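Long-range contact in magnesium-protoporphyrin O-methyltransferase (Synechocystis sp., PDB 4QDJ), which transfers a methyl group from S-adenosylmethionine to magnesium protoporphyrin IX, giving its 13-monomethyl ester in chlorophyll biosynthesis: residues H44-L55 / G74-Q82. Sequence-based numbering, arbitrary orientation. Where two conformers were deposited one is given.
With SAM (S-adenosylmethionine), chain B.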
loop_
_atom_site.group_PDB
_atom_site.type_symbol
_atom_site.label_atom_id
_atom_site.label_comp_id
_atom_site.label_asym_id
_atom_site.label_seq_id
_atom_site.Cartn_x
_atom_site.Cartn_y
_atom_site.Cartn_z
ATOM N N HIS A 44 1.969 -11.741 -1.977
ATOM C CA HIS A 44 1.347 -10.427 -2.063
ATOM C C HIS A 44 -0.172 -10.543 -2.174
ATOM O O HIS A 44 -0.905 -9.760 -1.573
ATOM C CB HIS A 44 1.914 -9.640 -3.246
ATOM C CG HIS A 44 1.151 -8.393 -3.560
ATOM N ND1 HIS A 44 0.270 -8.308 -4.617
ATOM C CD2 HIS A 44 1.131 -7.183 -2.954
ATOM C CE1 HIS A 44 -0.256 -7.097 -4.651
ATOM N NE2 HIS A 44 0.249 -6.394 -3.653
ATOM N N GLN A 45 -0.643 -11.531 -2.927
ATOM C CA GLN A 45 -2.081 -11.750 -3.047
ATOM C C GLN A 45 -2.692 -12.110 -1.691
ATOM O O GLN A 45 -3.819 -11.719 -1.385
ATOM C CB GLN A 45 -2.392 -12.831 -4.082
ATOM C CG GLN A 45 -3.879 -13.002 -4.355
ATOM C CD GLN A 45 -4.495 -11.780 -5.013
ATOM O OE1 GLN A 45 -4.027 -11.323 -6.056
ATOM N NE2 GLN A 45 -5.544 -11.242 -4.403
ATOM N N GLN A 46 -1.944 -12.852 -0.878
ATOM C CA GLN A 46 -2.409 -13.207 0.459
ATOM C C GLN A 46 -2.533 -11.966 1.340
ATOM O O GLN A 46 -3.498 -11.821 2.091
ATOM C CB GLN A 46 -1.477 -14.234 1.107
ATOM C CG GLN A 46 -1.887 -14.630 2.517
ATOM C CD GLN A 46 -1.058 -15.772 3.070
ATOM O OE1 GLN A 46 -0.677 -16.689 2.343
ATOM N NE2 GLN A 46 -0.774 -15.721 4.367
ATOM N N THR A 47 -1.555 -11.073 1.241
ATOM C CA THR A 47 -1.581 -9.829 2.005
ATOM C C THR A 47 -2.800 -8.997 1.626
ATOM O O THR A 47 -3.540 -8.528 2.494
ATOM C CB THR A 47 -0.300 -9.002 1.783
ATOM O OG1 THR A 47 0.832 -9.754 2.233
ATOM C CG2 THR A 47 -0.367 -7.685 2.549
ATOM N N VAL A 48 -3.007 -8.826 0.325
ATOM C CA VAL A 48 -4.170 -8.101 -0.173
ATOM C C VAL A 48 -5.469 -8.732 0.320
ATOM O O VAL A 48 -6.330 -8.046 0.872
ATOM C CB VAL A 48 -4.166 -8.025 -1.712
ATOM C CG1 VAL A 48 -5.499 -7.496 -2.225
ATOM C CG2 VAL A 48 -3.015 -7.153 -2.192
ATOM N N ASP A 49 -5.598 -10.043 0.140
ATOM C CA ASP A 49 -6.815 -10.747 0.540
ATOM C C ASP A 49 -7.080 -10.657 2.043
ATOM O O ASP A 49 -8.230 -10.565 2.469
ATOM C CB ASP A 49 -6.783 -12.210 0.086
ATOM C CG ASP A 49 -6.976 -12.364 -1.413
ATOM O OD1 ASP A 49 -7.458 -11.411 -2.060
ATOM O OD2 ASP A 49 -6.648 -13.446 -1.944
ATOM N N SER A 50 -6.018 -10.679 2.844
ATOM C CA SER A 50 -6.149 -10.568 4.295
ATOM C C SER A 50 -6.714 -9.209 4.698
ATOM O O SER A 50 -7.562 -9.111 5.584
ATOM C CB SER A 50 -4.798 -10.796 4.983
ATOM O OG SER A 50 -4.396 -12.153 4.894
ATOM N N VAL A 51 -6.232 -8.157 4.045
ATOM C CA VAL A 51 -6.696 -6.807 4.353
ATOM C C VAL A 51 -8.143 -6.602 3.902
ATOM O O VAL A 51 -8.964 -6.064 4.646
ATOM C CB VAL A 51 -5.759 -5.739 3.750
ATOM C CG1 VAL A 51 -6.356 -4.341 3.903
ATOM C CG2 VAL A 51 -4.398 -5.815 4.422
ATOM N N VAL A 52 -8.459 -7.054 2.693
ATOM C CA VAL A 52 -9.834 -7.003 2.207
ATOM C C VAL A 52 -10.760 -7.740 3.173
ATOM O O VAL A 52 -11.837 -7.244 3.517
ATOM C CB VAL A 52 -9.961 -7.597 0.788
ATOM C CG1 VAL A 52 -11.427 -7.704 0.377
ATOM C CG2 VAL A 52 -9.186 -6.747 -0.212
ATOM N N ALA A 53 -10.323 -8.910 3.632
ATOM C CA ALA A 53 -11.119 -9.714 4.554
ATOM C C ALA A 53 -11.389 -8.989 5.875
ATOM O O ALA A 53 -12.496 -9.067 6.411
ATOM C CB ALA A 53 -10.446 -11.058 4.809
ATOM N N TRP A 54 -10.379 -8.293 6.395
ATOM C CA TRP A 54 -10.545 -7.502 7.613
ATOM C C TRP A 54 -11.648 -6.473 7.425
ATOM O O TRP A 54 -12.542 -6.336 8.263
ATOM C CB TRP A 54 -9.259 -6.750 7.957
ATOM C CG TRP A 54 -8.218 -7.536 8.682
ATOM C CD1 TRP A 54 -8.337 -8.792 9.203
ATOM C CD2 TRP A 54 -6.884 -7.105 8.969
ATOM N NE1 TRP A 54 -7.154 -9.171 9.794
ATOM C CE2 TRP A 54 -6.246 -8.153 9.663
ATOM C CE3 TRP A 54 -6.164 -5.935 8.701
ATOM C CZ2 TRP A 54 -4.924 -8.064 10.096
ATOM C CZ3 TRP A 54 -4.853 -5.848 9.132
ATOM C CH2 TRP A 54 -4.247 -6.906 9.822
ATOM N N LEU A 55 -11.569 -5.744 6.316
ATOM C CA LEU A 55 -12.472 -4.626 6.064
ATOM C C LEU A 55 -13.893 -5.097 5.779
ATOM O O LEU A 55 -14.861 -4.465 6.203
ATOM C CB LEU A 55 -11.940 -3.744 4.927
ATOM C CG LEU A 55 -11.045 -2.567 5.348
ATOM C CD1 LEU A 55 -9.885 -3.020 6.218
ATOM C CD2 LEU A 55 -10.534 -1.804 4.132
ATOM N N GLY A 74 -3.143 -1.097 -8.377
ATOM C CA GLY A 74 -4.493 -1.174 -7.845
ATOM C C GLY A 74 -4.918 -2.528 -7.306
ATOM O O GLY A 74 -6.114 -2.812 -7.215
ATOM N N SER A 75 -3.946 -3.356 -6.932
ATOM C CA SER A 75 -4.225 -4.702 -6.431
ATOM C C SER A 75 -5.160 -4.704 -5.227
ATOM O O SER A 75 -5.962 -5.622 -5.062
ATOM C CB SER A 75 -2.926 -5.420 -6.069
ATOM O OG SER A 75 -2.093 -5.570 -7.207
ATOM N N LEU A 76 -5.050 -3.683 -4.383
ATOM C CA LEU A 76 -5.952 -3.545 -3.244
ATOM C C LEU A 76 -7.126 -2.622 -3.563
ATOM O O LEU A 76 -8.259 -2.890 -3.163
ATOM C CB LEU A 76 -5.205 -3.024 -2.015
ATOM C CG LEU A 76 -6.079 -2.780 -0.783
ATOM C CD1 LEU A 76 -6.620 -4.093 -0.232
ATOM C CD2 LEU A 76 -5.307 -2.023 0.278
ATOM N N SER A 77 -6.848 -1.535 -4.280
ATOM C CA SER A 77 -7.870 -0.531 -4.584
ATOM C C SER A 77 -9.085 -1.108 -5.295
ATOM O O SER A 77 -10.229 -0.785 -4.963
ATOM C CB SER A 77 -7.283 0.594 -5.437
ATOM O OG SER A 77 -6.342 1.352 -4.704
ATOM N N ILE A 78 -8.832 -1.952 -6.286
ATOM C CA ILE A 78 -9.911 -2.514 -7.088
ATOM C C ILE A 78 -10.853 -3.435 -6.290
ATOM O O ILE A 78 -12.066 -3.220 -6.300
ATOM C CB ILE A 78 -9.376 -3.163 -8.388
ATOM C CG1 ILE A 78 -8.749 -2.083 -9.276
ATOM C CG2 ILE A 78 -10.485 -3.898 -9.128
ATOM C CD1 ILE A 78 -7.964 -2.622 -10.453
ATOM N N PRO A 79 -10.312 -4.439 -5.570
ATOM C CA PRO A 79 -11.253 -5.250 -4.784
ATOM C C PRO A 79 -11.988 -4.487 -3.678
ATOM O O PRO A 79 -13.115 -4.855 -3.349
ATOM C CB PRO A 79 -10.371 -6.357 -4.190
ATOM C CG PRO A 79 -8.974 -5.870 -4.324
ATOM C CD PRO A 79 -8.953 -5.006 -5.545
ATOM N N LEU A 80 -11.381 -3.444 -3.117
ATOM C CA LEU A 80 -12.092 -2.631 -2.132
ATOM C C LEU A 80 -13.247 -1.878 -2.788
ATOM O O LEU A 80 -14.336 -1.790 -2.225
ATOM C CB LEU A 80 -11.149 -1.659 -1.418
ATOM C CG LEU A 80 -10.159 -2.299 -0.441
ATOM C CD1 LEU A 80 -9.333 -1.228 0.257
ATOM C CD2 LEU A 80 -10.893 -3.162 0.582
ATOM N N ALA A 81 -13.007 -1.348 -3.984
ATOM C CA ALA A 81 -14.051 -0.651 -4.729
ATOM C C ALA A 81 -15.163 -1.613 -5.137
ATOM O O ALA A 81 -16.342 -1.259 -5.106
ATOM C CB ALA A 81 -13.468 0.039 -5.951
ATOM N N GLN A 82 -14.780 -2.828 -5.521
ATOM C CA GLN A 82 -15.744 -3.867 -5.864
ATOM C C GLN A 82 -16.664 -4.169 -4.684
ATOM O O GLN A 82 -17.841 -4.489 -4.868
ATOM C CB GLN A 82 -15.022 -5.144 -6.311
ATOM C CG GLN A 82 -14.430 -5.057 -7.710
ATOM C CD GLN A 82 -13.579 -6.261 -8.079
ATOM O OE1 GLN A 82 -12.752 -6.719 -7.291
ATOM N NE2 GLN A 82 -13.781 -6.779 -9.288
HETATM N N SAM B . 0.625 -1.059 -2.306
HETATM C CA SAM B . 0.621 -1.737 -3.600
HETATM C C SAM B . 0.281 -3.212 -3.437
HETATM O O SAM B . 0.516 -3.800 -2.381
HETATM O OXT SAM B . -0.240 -3.843 -4.357
HETATM C CB SAM B . 1.942 -1.560 -4.352
HETATM C CG SAM B . 3.209 -2.056 -3.657
HETATM S SD SAM B . 4.680 -1.863 -4.706
HETATM C CE SAM B . 5.837 -3.021 -3.935
HETATM C "C5'" SAM B . 5.341 -0.309 -4.067
HETATM C "C4'" SAM B . 4.648 0.894 -4.688
HETATM O "O4'" SAM B . 4.835 2.008 -3.842
HETATM C "C3'" SAM B . 5.211 1.269 -6.053
HETATM O "O3'" SAM B . 4.153 1.348 -6.979
HETATM C "C2'" SAM B . 5.810 2.647 -5.849
HETATM O "O2'" SAM B . 5.640 3.474 -6.979
HETATM C "C1'" SAM B . 5.034 3.148 -4.644
HETATM N N9 SAM B . 5.735 4.190 -3.884
HETATM C C8 SAM B . 7.040 4.190 -3.473
HETATM N N7 SAM B . 7.272 5.342 -2.803
HETATM C C5 SAM B . 6.131 6.068 -2.782
HETATM C C6 SAM B . 5.817 7.305 -2.240
HETATM N N6 SAM B . 6.741 8.008 -1.590
HETATM N N1 SAM B . 4.538 7.799 -2.385
HETATM C C2 SAM B . 3.580 7.069 -3.059
HETATM N N3 SAM B . 3.901 5.842 -3.599
HETATM C C4 SAM B . 5.156 5.353 -3.457
#
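Leu-76 reaches into the flank of helix 35-58, where its CD1 meets three valines: it lies 3.7 Å from Val-52 CG2 and also touches the CG1 methyls of Val-48 and Val-51. With CG anti to the backbone N (chi1 177°), the leucine runs past Val-48 and Val-52 in the opposite sense to theirs and crosses Val-51 at about a right angle. Val-52 CG2 is shared, since it also touches Pro-79 CB and packs 4.0 Å from Leu-80 CD2. One turn on, the Leu-55 side chain crosses that of Leu-80 at about a right angle, and its CD2 comes within 3.8 Å of Leu-80 CD2. The segments of helices 35-58 and 77-82 run nearly parallel, at 27° with axes 10.3 Å apart, and Leu-55, Leu-76 and Leu-80 also rest on Ile-132 of strand 130-133, so both helices pack on one face of the Rossmann-like sheet.

Toward the cofactor the methyls give way to polar residues, though still in packing contacts. Val-48 CG1 sits 3.4 Å from the carbonyl O of Ser-75, while its CG2 lies over one face of the His-44 ring. The edge of that ring meets Ser-75, CE1 standing 3.5 Å from Ser-75 CB, and Tyr-28 stacks on the imidazole. His-44 NE2 donates to the S-adenosylmethionine carboxylate, to OXT at 2.7 Å and more weakly to O.

Apolar packing thus joins the segments beside the pocket, and the braced His-44 ring, its N-H shared between two carboxylate oxygens, probably helps hold the methionine end of the methyl donor.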